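Local atomic coordinates of maltose-binding protein MalE1 (Thermotoga maritima, PDB entry 6DTU), a protein that binds malto-oligosaccharides, here maltotetraose, and probably delivers them to a carbohydrate transporter as the periplasmic binding component. Residues Glu109-Ile114 against Phe155-Pro160; Lys125-Leu130 against Pro247-Glu252; Pro160-Tyr165 against Lys191-Leu196; Gln212-Met217 against Ala224-Gly229. All blocks are in the same frame, centred on the assembly; numbering follows the deposited sequence. Where two conformers were deposited one is given.

Interaction 1: residues Glu109-Ile114 against Phe155-Pro160; sequences EAIALI and FYYIAP. With GLC (alpha-D-glucopyranose), chain C; GLC (alpha-D-glucopyranose), chain B.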
# COMPACT_ATOMS: atom_id res chain seq x y z
N GLU A 109 2.74 -6.30 1.85
CA GLU A 109 1.74 -6.32 0.79
C GLU A 109 2.37 -5.83 -0.50
O GLU A 109 3.41 -5.14 -0.49
CB GLU A 109 0.56 -5.41 1.14
CG GLU A 109 0.99 -3.95 1.27
CD GLU A 109 -0.01 -3.07 1.98
OE1 GLU A 109 -0.97 -3.60 2.56
OE2 GLU A 109 0.17 -1.85 1.93
N ALA A 110 1.72 -6.16 -1.61
CA ALA A 110 2.02 -5.57 -2.91
C ALA A 110 0.79 -5.76 -3.78
O ALA A 110 0.05 -6.74 -3.61
CB ALA A 110 3.20 -6.27 -3.59
N ILE A 111 0.57 -4.81 -4.69
CA ILE A 111 -0.54 -4.97 -5.63
C ILE A 111 -0.24 -6.10 -6.61
O ILE A 111 0.91 -6.50 -6.81
CB ILE A 111 -0.94 -3.67 -6.35
CG1 ILE A 111 0.19 -3.11 -7.20
CG2 ILE A 111 -1.34 -2.61 -5.31
CD1 ILE A 111 -0.12 -1.70 -7.77
N ALA A 112 -1.31 -6.65 -7.19
CA ALA A 112 -1.25 -7.80 -8.08
C ALA A 112 -2.45 -7.75 -9.00
O ALA A 112 -3.32 -6.87 -8.88
CB ALA A 112 -1.24 -9.12 -7.30
N LEU A 113 -2.51 -8.67 -9.96
CA LEU A 113 -3.71 -8.80 -10.77
C LEU A 113 -4.74 -9.58 -9.96
O LEU A 113 -4.48 -10.71 -9.53
CB LEU A 113 -3.42 -9.52 -12.07
CG LEU A 113 -4.57 -9.66 -13.06
CD1 LEU A 113 -4.84 -8.34 -13.73
CD2 LEU A 113 -4.17 -10.73 -14.08
N ILE A 114 -5.88 -8.95 -9.71
CA ILE A 114 -7.03 -9.61 -9.10
C ILE A 114 -8.07 -9.74 -10.20
O ILE A 114 -8.38 -8.77 -10.89
CB ILE A 114 -7.59 -8.80 -7.93
CG1 ILE A 114 -6.50 -8.56 -6.89
CG2 ILE A 114 -8.78 -9.55 -7.29
CD1 ILE A 114 -6.95 -7.64 -5.81
N PHE A 155 0.27 7.30 -8.89
CA PHE A 155 1.61 6.75 -9.07
C PHE A 155 1.79 5.39 -8.41
O PHE A 155 2.44 4.49 -8.97
CB PHE A 155 2.63 7.75 -8.51
CG PHE A 155 4.04 7.21 -8.38
CD1 PHE A 155 4.68 6.62 -9.45
CD2 PHE A 155 4.74 7.36 -7.19
CE1 PHE A 155 5.97 6.14 -9.33
CE2 PHE A 155 6.03 6.90 -7.06
CZ PHE A 155 6.66 6.29 -8.13
N TYR A 156 1.24 5.21 -7.21
CA TYR A 156 1.41 3.94 -6.51
C TYR A 156 0.96 2.75 -7.37
O TYR A 156 1.62 1.69 -7.37
CB TYR A 156 0.67 3.99 -5.17
CG TYR A 156 0.77 2.71 -4.37
CD1 TYR A 156 1.80 2.48 -3.46
CD2 TYR A 156 -0.18 1.70 -4.55
CE1 TYR A 156 1.89 1.28 -2.74
CE2 TYR A 156 -0.10 0.51 -3.81
CZ TYR A 156 0.94 0.32 -2.93
OH TYR A 156 1.01 -0.85 -2.23
N TYR A 157 -0.11 2.92 -8.13
CA TYR A 157 -0.65 1.83 -8.95
C TYR A 157 0.01 1.70 -10.31
O TYR A 157 -0.07 0.62 -10.92
CB TYR A 157 -2.18 2.00 -9.08
CG TYR A 157 -2.84 1.83 -7.74
CD1 TYR A 157 -3.25 0.57 -7.31
CD2 TYR A 157 -3.01 2.91 -6.88
CE1 TYR A 157 -3.80 0.40 -6.05
CE2 TYR A 157 -3.56 2.74 -5.64
CZ TYR A 157 -3.97 1.49 -5.24
OH TYR A 157 -4.51 1.30 -4.00
N ILE A 158 0.65 2.75 -10.82
CA ILE A 158 1.38 2.69 -12.08
C ILE A 158 2.85 2.34 -11.85
O ILE A 158 3.55 1.95 -12.80
CB ILE A 158 1.22 4.04 -12.80
CG1 ILE A 158 -0.26 4.40 -12.94
CG2 ILE A 158 1.88 4.04 -14.19
CD1 ILE A 158 -1.09 3.32 -13.60
N ALA A 159 3.33 2.44 -10.62
CA ALA A 159 4.70 2.05 -10.31
C ALA A 159 5.13 0.69 -10.86
O ALA A 159 6.29 0.57 -11.28
CB ALA A 159 4.96 2.13 -8.80
N PRO A 160 4.30 -0.38 -10.86
CA PRO A 160 4.79 -1.64 -11.41
C PRO A 160 5.28 -1.51 -12.84
O PRO A 160 6.26 -2.18 -13.21
CB PRO A 160 3.59 -2.59 -11.30
CG PRO A 160 2.74 -2.01 -10.22
CD PRO A 160 2.93 -0.52 -10.33
C1 GLC C . -2.89 1.08 -0.22
C2 GLC C . -1.49 0.85 0.23
C3 GLC C . -0.84 2.11 0.58
C4 GLC C . -0.84 3.07 -0.59
C5 GLC C . -2.28 3.31 -1.14
C6 GLC C . -2.29 4.00 -2.39
O2 GLC C . -1.56 0.05 1.45
O3 GLC C . 0.58 1.87 0.91
O4 GLC C . -0.34 4.38 -0.16
O5 GLC C . -2.87 1.93 -1.40
O6 GLC C . -3.61 4.45 -2.65
C1 GLC B . 0.93 4.75 -0.61
C2 GLC B . 1.68 5.35 0.51
C3 GLC B . 1.02 6.60 1.01
C4 GLC B . 0.90 7.63 -0.04
C5 GLC B . 0.10 7.07 -1.25
C6 GLC B . 0.10 7.96 -2.34
O2 GLC B . 1.73 4.39 1.60
O3 GLC B . 1.80 7.15 2.13
O4 GLC B . 0.17 8.76 0.52
O5 GLC B . 0.78 5.74 -1.70
O6 GLC B . -0.69 7.39 -3.37
O HOH W 1 1.88 -0.49 0.35
O HOH W 2 2.15 -2.43 -4.40

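Interaction 2: residues Lys125-Leu130 against Pro247-Glu252; sequences KTMDEL and PIPDLE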
# COMPACT_ATOMS: atom_id res chain seq x y z
N LYS A 125 -1.18 -13.92 -19.09
CA LYS A 125 0.23 -14.02 -18.75
C LYS A 125 1.04 -12.82 -19.22
O LYS A 125 2.11 -12.56 -18.66
CB LYS A 125 0.82 -15.29 -19.38
CG LYS A 125 2.01 -15.89 -18.63
CD LYS A 125 2.84 -16.79 -19.55
CE LYS A 125 3.57 -17.87 -18.78
NZ LYS A 125 4.63 -17.33 -17.88
N THR A 126 0.56 -12.09 -20.22
CA THR A 126 1.22 -10.89 -20.72
C THR A 126 0.23 -9.75 -20.77
O THR A 126 -0.99 -9.95 -20.75
CB THR A 126 1.81 -11.10 -22.11
OG1 THR A 126 0.74 -11.26 -23.05
CG2 THR A 126 2.69 -12.33 -22.15
N MET A 127 0.78 -8.53 -20.79
CA MET A 127 -0.06 -7.34 -20.94
C MET A 127 -0.74 -7.31 -22.30
O MET A 127 -1.87 -6.85 -22.42
CB MET A 127 0.77 -6.07 -20.69
CG MET A 127 1.10 -5.79 -19.20
SD MET A 127 -0.35 -5.56 -18.12
CE MET A 127 -1.17 -4.13 -18.85
N ASP A 128 -0.07 -7.83 -23.33
CA ASP A 128 -0.71 -7.94 -24.64
C ASP A 128 -1.95 -8.83 -24.56
O ASP A 128 -2.99 -8.52 -25.15
CB ASP A 128 0.27 -8.47 -25.69
CG ASP A 128 1.26 -7.41 -26.15
OD1 ASP A 128 0.92 -6.22 -26.12
OD2 ASP A 128 2.36 -7.77 -26.61
N GLU A 129 -1.85 -9.95 -23.83
CA GLU A 129 -3.00 -10.81 -23.62
C GLU A 129 -4.05 -10.13 -22.76
O GLU A 129 -5.26 -10.21 -23.05
CB GLU A 129 -2.53 -12.11 -22.97
CG GLU A 129 -3.51 -13.27 -22.99
CD GLU A 129 -3.08 -14.39 -22.06
OE1 GLU A 129 -1.89 -14.44 -21.70
OE2 GLU A 129 -3.95 -15.21 -21.68
N LEU A 130 -3.62 -9.41 -21.72
CA LEU A 130 -4.58 -8.70 -20.88
C LEU A 130 -5.34 -7.66 -21.70
O LEU A 130 -6.57 -7.54 -21.57
CB LEU A 130 -3.89 -8.08 -19.66
CG LEU A 130 -4.73 -7.24 -18.69
CD1 LEU A 130 -4.18 -7.32 -17.28
CD2 LEU A 130 -4.82 -5.76 -19.10
N PRO A 247 0.31 -12.61 -10.34
CA PRO A 247 1.20 -11.48 -10.63
C PRO A 247 0.67 -10.65 -11.79
O PRO A 247 -0.03 -11.16 -12.68
CB PRO A 247 2.53 -12.15 -10.97
CG PRO A 247 2.47 -13.47 -10.29
CD PRO A 247 1.04 -13.90 -10.33
N ILE A 248 1.00 -9.37 -11.77
CA ILE A 248 0.65 -8.51 -12.90
C ILE A 248 1.28 -9.10 -14.15
O ILE A 248 2.43 -9.59 -14.08
CB ILE A 248 1.13 -7.07 -12.66
CG1 ILE A 248 0.48 -6.50 -11.39
CG2 ILE A 248 0.86 -6.18 -13.89
CD1 ILE A 248 1.14 -5.21 -10.91
N PRO A 249 0.57 -9.16 -15.27
CA PRO A 249 1.16 -9.77 -16.47
C PRO A 249 2.45 -9.06 -16.86
O PRO A 249 2.60 -7.85 -16.63
CB PRO A 249 0.07 -9.58 -17.52
CG PRO A 249 -1.22 -9.54 -16.71
CD PRO A 249 -0.85 -8.81 -15.45
N ASP A 250 3.40 -9.82 -17.39
CA ASP A 250 4.67 -9.25 -17.82
C ASP A 250 4.42 -8.12 -18.81
O ASP A 250 3.55 -8.23 -19.68
CB ASP A 250 5.55 -10.31 -18.50
CG ASP A 250 6.10 -11.36 -17.53
OD1 ASP A 250 6.27 -11.08 -16.32
OD2 ASP A 250 6.36 -12.48 -18.01
N LEU A 251 5.19 -7.04 -18.67
CA LEU A 251 4.97 -5.87 -19.53
C LEU A 251 5.30 -6.20 -20.97
O LEU A 251 4.65 -5.70 -21.91
CB LEU A 251 5.82 -4.71 -19.03
CG LEU A 251 5.77 -4.51 -17.52
CD1 LEU A 251 6.63 -3.32 -17.16
CD2 LEU A 251 4.31 -4.33 -17.09
N GLU A 252 6.33 -7.00 -21.18
CA GLU A 252 6.69 -7.55 -22.47
C GLU A 252 7.57 -8.76 -22.20
O GLU A 252 7.88 -9.05 -21.03
CB GLU A 252 7.41 -6.51 -23.36
CG GLU A 252 8.75 -6.00 -22.84
CD GLU A 252 9.41 -5.04 -23.83
OE1 GLU A 252 8.99 -3.86 -23.89
OE2 GLU A 252 10.34 -5.47 -24.54
O HOH W 3 6.22 -14.93 -17.24
O HOH W 4 2.90 -7.94 -23.26

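Interaction 3: residues Pro160-Tyr165 against Lys191-Leu196; sequences PFIFGY and KGVKLL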
# COMPACT_ATOMS: atom_id res chain seq x y z
N PRO A 160 4.30 -0.38 -10.86
CA PRO A 160 4.79 -1.64 -11.41
C PRO A 160 5.28 -1.51 -12.84
O PRO A 160 6.26 -2.18 -13.21
CB PRO A 160 3.59 -2.59 -11.30
CG PRO A 160 2.74 -2.01 -10.22
CD PRO A 160 2.93 -0.52 -10.33
N PHE A 161 4.67 -0.63 -13.64
CA PHE A 161 5.12 -0.43 -15.03
C PHE A 161 6.40 0.38 -15.06
O PHE A 161 7.33 0.08 -15.82
CB PHE A 161 4.07 0.34 -15.84
CG PHE A 161 2.74 -0.35 -15.99
CD1 PHE A 161 2.58 -1.71 -15.78
CD2 PHE A 161 1.64 0.39 -16.37
CE1 PHE A 161 1.35 -2.31 -15.94
CE2 PHE A 161 0.40 -0.20 -16.53
CZ PHE A 161 0.25 -1.54 -16.31
N ILE A 162 6.44 1.46 -14.28
CA ILE A 162 7.60 2.34 -14.21
C ILE A 162 8.84 1.56 -13.77
O ILE A 162 9.91 1.65 -14.38
CB ILE A 162 7.28 3.51 -13.27
CG1 ILE A 162 6.22 4.41 -13.91
CG2 ILE A 162 8.55 4.27 -12.82
CD1 ILE A 162 5.62 5.41 -12.97
N PHE A 163 8.71 0.80 -12.67
CA PHE A 163 9.86 0.05 -12.17
C PHE A 163 10.19 -1.14 -13.04
O PHE A 163 11.37 -1.49 -13.19
CB PHE A 163 9.60 -0.40 -10.73
CG PHE A 163 9.36 0.74 -9.76
CD1 PHE A 163 9.88 2.01 -9.98
CD2 PHE A 163 8.62 0.53 -8.62
CE1 PHE A 163 9.65 3.03 -9.08
CE2 PHE A 163 8.40 1.53 -7.72
CZ PHE A 163 8.91 2.80 -7.95
N GLY A 164 9.19 -1.78 -13.63
CA GLY A 164 9.48 -2.93 -14.47
C GLY A 164 10.42 -2.60 -15.61
O GLY A 164 11.30 -3.39 -15.96
N TYR A 165 10.29 -1.40 -16.17
CA TYR A 165 11.14 -1.02 -17.29
C TYR A 165 12.45 -0.35 -16.85
O TYR A 165 13.26 -0.00 -17.70
CB TYR A 165 10.37 -0.12 -18.26
CG TYR A 165 9.49 -0.86 -19.25
CD1 TYR A 165 10.04 -1.72 -20.19
CD2 TYR A 165 8.11 -0.69 -19.25
CE1 TYR A 165 9.25 -2.39 -21.11
CE2 TYR A 165 7.30 -1.36 -20.16
CZ TYR A 165 7.89 -2.21 -21.09
OH TYR A 165 7.12 -2.90 -22.00
N LYS A 191 9.09 4.64 -20.68
CA LYS A 191 8.50 3.48 -21.34
C LYS A 191 7.33 2.92 -20.53
O LYS A 191 6.30 2.52 -21.09
CB LYS A 191 9.57 2.41 -21.57
CG LYS A 191 9.15 1.31 -22.52
CD LYS A 191 10.35 0.57 -23.09
CE LYS A 191 9.94 -0.36 -24.23
NZ LYS A 191 10.97 -1.40 -24.46
N GLY A 192 7.47 2.92 -19.20
CA GLY A 192 6.39 2.43 -18.35
C GLY A 192 5.16 3.32 -18.40
O GLY A 192 4.03 2.84 -18.42
N VAL A 193 5.36 4.64 -18.38
CA VAL A 193 4.20 5.54 -18.46
C VAL A 193 3.64 5.55 -19.88
O VAL A 193 2.45 5.80 -20.08
CB VAL A 193 4.59 6.93 -17.94
CG1 VAL A 193 3.43 7.91 -18.05
CG2 VAL A 193 5.03 6.85 -16.47
N LYS A 194 4.47 5.26 -20.88
CA LYS A 194 3.94 5.09 -22.23
C LYS A 194 3.05 3.86 -22.34
O LYS A 194 2.12 3.86 -23.15
CB LYS A 194 5.07 5.07 -23.26
CG LYS A 194 5.64 6.44 -23.54
CD LYS A 194 6.61 6.38 -24.70
CE LYS A 194 7.16 7.77 -25.03
NZ LYS A 194 6.09 8.80 -25.16
N LEU A 195 3.32 2.82 -21.54
CA LEU A 195 2.39 1.70 -21.45
C LEU A 195 1.06 2.15 -20.84
O LEU A 195 -0.01 1.80 -21.36
CB LEU A 195 3.02 0.54 -20.68
CG LEU A 195 2.13 -0.69 -20.43
CD1 LEU A 195 1.76 -1.34 -21.75
CD2 LEU A 195 2.80 -1.69 -19.49
N LEU A 196 1.09 2.95 -19.76
CA LEU A 196 -0.15 3.50 -19.22
C LEU A 196 -0.90 4.28 -20.29
O LEU A 196 -2.11 4.12 -20.45
CB LEU A 196 0.15 4.40 -18.02
CG LEU A 196 -1.00 5.28 -17.52
CD1 LEU A 196 -2.14 4.39 -17.05
CD2 LEU A 196 -0.51 6.20 -16.43

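Interaction 4: residues Gln212-Met217 against Ala224-Gly229; sequences QIMDSM and AMIING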
# COMPACT_ATOMS: atom_id res chain seq x y z
N GLN A 212 -11.64 4.27 -6.15
CA GLN A 212 -13.03 3.96 -5.82
C GLN A 212 -13.75 3.27 -6.97
O GLN A 212 -14.50 2.31 -6.75
CB GLN A 212 -13.75 5.23 -5.37
CG GLN A 212 -15.10 5.04 -4.70
CD GLN A 212 -16.19 4.75 -5.69
OE1 GLN A 212 -16.21 5.30 -6.80
NE2 GLN A 212 -17.10 3.88 -5.30
N ILE A 213 -13.55 3.75 -8.21
CA ILE A 213 -14.17 3.10 -9.36
C ILE A 213 -13.66 1.67 -9.50
O ILE A 213 -14.44 0.73 -9.69
CB ILE A 213 -13.95 3.92 -10.64
CG1 ILE A 213 -14.76 5.23 -10.59
CG2 ILE A 213 -14.29 3.07 -11.88
CD1 ILE A 213 -14.30 6.30 -11.60
N MET A 214 -12.34 1.48 -9.40
CA MET A 214 -11.79 0.14 -9.53
C MET A 214 -12.35 -0.79 -8.47
O MET A 214 -12.83 -1.90 -8.77
CB MET A 214 -10.27 0.21 -9.39
CG MET A 214 -9.67 -1.17 -9.14
SD MET A 214 -7.89 -1.22 -8.96
CE MET A 214 -7.64 -0.16 -7.51
N ASP A 215 -12.30 -0.36 -7.21
CA ASP A 215 -12.66 -1.20 -6.09
C ASP A 215 -14.15 -1.53 -6.12
O ASP A 215 -14.54 -2.70 -5.98
CB ASP A 215 -12.31 -0.43 -4.82
CG ASP A 215 -12.26 -1.30 -3.57
OD1 ASP A 215 -11.80 -2.45 -3.64
OD2 ASP A 215 -12.62 -0.79 -2.51
N SER A 216 -15.00 -0.52 -6.32
CA SER A 216 -16.44 -0.71 -6.30
C SER A 216 -16.92 -1.54 -7.49
O SER A 216 -17.75 -2.44 -7.32
CB SER A 216 -17.18 0.63 -6.25
OG SER A 216 -16.93 1.39 -7.40
N MET A 217 -16.45 -1.25 -8.70
CA MET A 217 -16.88 -2.07 -9.83
C MET A 217 -16.46 -3.53 -9.65
O MET A 217 -17.23 -4.45 -9.94
CB MET A 217 -16.41 -1.49 -11.16
CG MET A 217 -16.98 -0.11 -11.43
SD MET A 217 -16.67 0.44 -13.11
CE MET A 217 -17.67 -0.73 -14.03
N ALA A 224 -13.72 -7.31 -14.79
CA ALA A 224 -13.11 -8.62 -14.96
C ALA A 224 -11.73 -8.69 -14.32
O ALA A 224 -11.38 -9.73 -13.75
CB ALA A 224 -13.05 -8.95 -16.45
N MET A 225 -10.92 -7.63 -14.44
CA MET A 225 -9.54 -7.64 -13.98
C MET A 225 -9.19 -6.28 -13.42
O MET A 225 -9.50 -5.25 -14.03
CB MET A 225 -8.59 -7.89 -15.14
CG MET A 225 -8.74 -9.28 -15.75
SD MET A 225 -7.71 -9.56 -17.21
CE MET A 225 -8.39 -8.40 -18.40
N ILE A 226 -8.47 -6.28 -12.29
CA ILE A 226 -7.94 -5.05 -11.71
C ILE A 226 -6.51 -5.27 -11.23
O ILE A 226 -6.03 -6.40 -11.12
CB ILE A 226 -8.81 -4.52 -10.56
CG1 ILE A 226 -8.81 -5.51 -9.39
CG2 ILE A 226 -10.22 -4.20 -11.06
CD1 ILE A 226 -9.60 -4.99 -8.20
N ILE A 227 -5.83 -4.16 -10.97
CA ILE A 227 -4.56 -4.19 -10.26
C ILE A 227 -4.75 -3.52 -8.92
O ILE A 227 -4.93 -2.30 -8.84
CB ILE A 227 -3.41 -3.56 -11.06
CG1 ILE A 227 -3.14 -4.40 -12.31
CG2 ILE A 227 -2.16 -3.54 -10.20
CD1 ILE A 227 -2.06 -3.83 -13.23
N ASN A 228 -4.72 -4.32 -7.85
CA ASN A 228 -5.03 -3.84 -6.51
C ASN A 228 -4.37 -4.78 -5.51
O ASN A 228 -3.81 -5.81 -5.88
CB ASN A 228 -6.54 -3.80 -6.29
CG ASN A 228 -6.95 -2.86 -5.17
OD1 ASN A 228 -6.12 -2.21 -4.53
ND2 ASN A 228 -8.25 -2.77 -4.93
N GLY A 229 -4.44 -4.41 -4.23
CA GLY A 229 -3.72 -5.11 -3.19
C GLY A 229 -4.58 -5.98 -2.31
O GLY A 229 -5.81 -6.02 -2.40

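Interaction 1: residues Glu109-Ile114 against Phe155-Pro160
Ile111 pushes its two branches into the side of the helix that begins at Phe155. Its CG2 methyl lies 3.7 Å from CE2 of Tyr156, approaching that ring obliquely, while CD1 reaches further along the helix and settles 3.8 Å from CG of Pro160, close also to CA and CD1 of Tyr157. With CG1 lodged between the backbone N and carbonyl carbon (chi1 62°), the residue can spread its branches over three helix residues at once. The tyrosines in turn meet the sugar. One face of the Tyr156 ring lies under a glucose of chain C, whose C4 stands 3.8 Å above the ring plane near its centre; this is the aromatic platform by which periplasmic maltose-binding proteins hold the apolar face of a pyranose. Tyr157 presents its ring edge to O6 of the same sugar, and Tyr156 CD2 stands over the centre of the Tyr157 ring, 3.7 Å above its plane. On the same sugar, Glu109 OE2 accepts a hydrogen bond of 2.6 Å from O2. A water links this carboxylate oxygen, at 2.7 Å, to Tyr156 OH and to the sugar O3, so the two segments join around the ligand without a direct hydrogen bond between them. A second water connects Tyr156 OH to the backbone N of Ile111, giving the hydroxyl two water partners. Further out, Arg301 forms a salt bridge with Glu109 OE1 and Gln264 bonds to OE2, so both carboxylate oxygens have protein partners, while Trp231 packs against Glu109, Ile111 and both tyrosines.

Interaction 2: residues Lys125-Leu130 against Pro247-Glu252
Pro249 fits tightly against the start of the helix that begins at Met127. Its CB comes within 3.3 Å of the carbonyl carbon of Thr126, and its CG meets CD1 of Leu130 at 3.7 Å, the two side chains crossing at about a right angle. Met127 closes the buried side: with chi1 -75° its CG lies beside Leu251 CD2, and the bend at chi2 (-60°) turns SD to 4.1 Å from Pro249 CB. Phe161 covers Met127 and Leu251, and Leu113 lies against Leu130 and Pro249. Two backbone bonds clamp this packing, a single beta bridge between Thr126 and Asp250. Met127 N donates to Asp250 O at 3.0 Å, and Asp250 N donates to Lys125 O over a longer 3.3 Å. The outer side is looser and relies on water. Lys125 and Asp250 have opposite charges, yet NZ and OD2 stay 5.2 Å apart and are joined through one water that accepts from the lysine and donates to the aspartate. Another water spans Asp128 N and Leu251 O. At the helix start, Thr126 OG1 takes the N-H of Glu129 at 3.0 Å, and Glu129 OE1 separately accepts the N-H of Lys125, the residue before the N-cap, from above its carboxylate plane. The arrangement is an N-capped helix start, with Thr126 as N-cap, pinned by a beta bridge to the loop that follows strand 243-246.

Interaction 3: residues Pro160-Tyr165 against Lys191-Leu196
This is close helix-on-helix packing through a glycine, between the end of helix 155-164 and the middle of helix 187-201. The short axes approach to 7.6 Å and run roughly antiparallel, at 146°. Gly192 makes the closeness possible: its bare CA faces the Phe161-Ile162 backbone, 3.6 Å from the carbonyl O of Phe161 in a CA-H...O contact, and the alpha carbons of Ile162 and Gly192 are 4.3 Å apart. Aromatic rings flank the glycine. Leu195 sets CD2 over the centre of the Phe161 ring, 3.7 Å from the centroid and 9° off the normal, a CH-pi contact. The pair belongs to the lobe of the periplasmic binding protein fold that carries the four-stranded sheet, and helix 341-352 packs on Val193 and Leu196. Tyr165 has a CH-pi contact of its own, with Lys191 CG above its ring centre. The lysine chain starts with CG anti to the backbone N (chi1 -167°) and continues extended, so its methylenes cross the ring face and CD reaches 3.7 Å from both CD1 and CE1. Its NZ ends in a salt bridge to Glu252 OE1, the same oxygen that bonds to Tyr165 OH. Beyond the glycine, CG1 of Ile162 lies alongside CG2 of Val193, the two side chains pointing the same way.

Interaction 4: residues Gln212-Met217 against Ala224-Gly229
Helix 212-217 lies across strand 225-228, its axis 9.2 Å from the strand at the closest approach and inclined by 125°; the nearest alpha carbons are those of Met214 and Ile226. Met214 carries most of the contact. Its CG stands anti to the backbone N (chi1 165°) and the chain runs straight toward the strand, so CG touches Ile226 CG2 at 3.6 Å before the turn at chi3 lays CE over the amide of Asn228, 3.6 Å from Asn228 CG. On the way SD passes 3.2 Å from the carbonyl O of Ile227, an oxygen that also accepts from Thr150. Asp215 approaches the same amide without bonding to it: OD1 remains 3.8 Å from Asn228 ND2, and the carboxylate and amide planes are 86° apart. The hydroxyl of Tyr236 bonds to both of these atoms, while Tyr211 OH is a further partner of ND2. At its other end the amide is held by a weak bond from Gly229 N to Asn228 OD1. The chemistry is therefore divided: a methionine supplies apolar cover from the helix to the four-stranded sheet that holds strand 223-228, whereas the buried amide beneath it is fixed through tyrosine hydroxyls, Tyr236 acting as the bridge between Asp215 and Asn228.

Along the chain, interaction 1 closes first, joining strand 112-116 and the residues before it to helix 155-164 at the sugar. Interaction 2 opens between its segments, at 125-130, and closes only at 247-252, so the two cross. Within that long span lie interaction 3, which continues along helix 155-164 from the shared Pro160 to helix 187-201, and then interaction 4, a short closure between helix 211-219 and strand 223-228. That strand pairs with 112-116, placing interactions 1 and 4 on the same sheet. Interactions 2 and 3 join through Leu251 on Phe161 and through Glu252, thereby connecting the loop after strand 243-246 to helices 155-164 and 187-201.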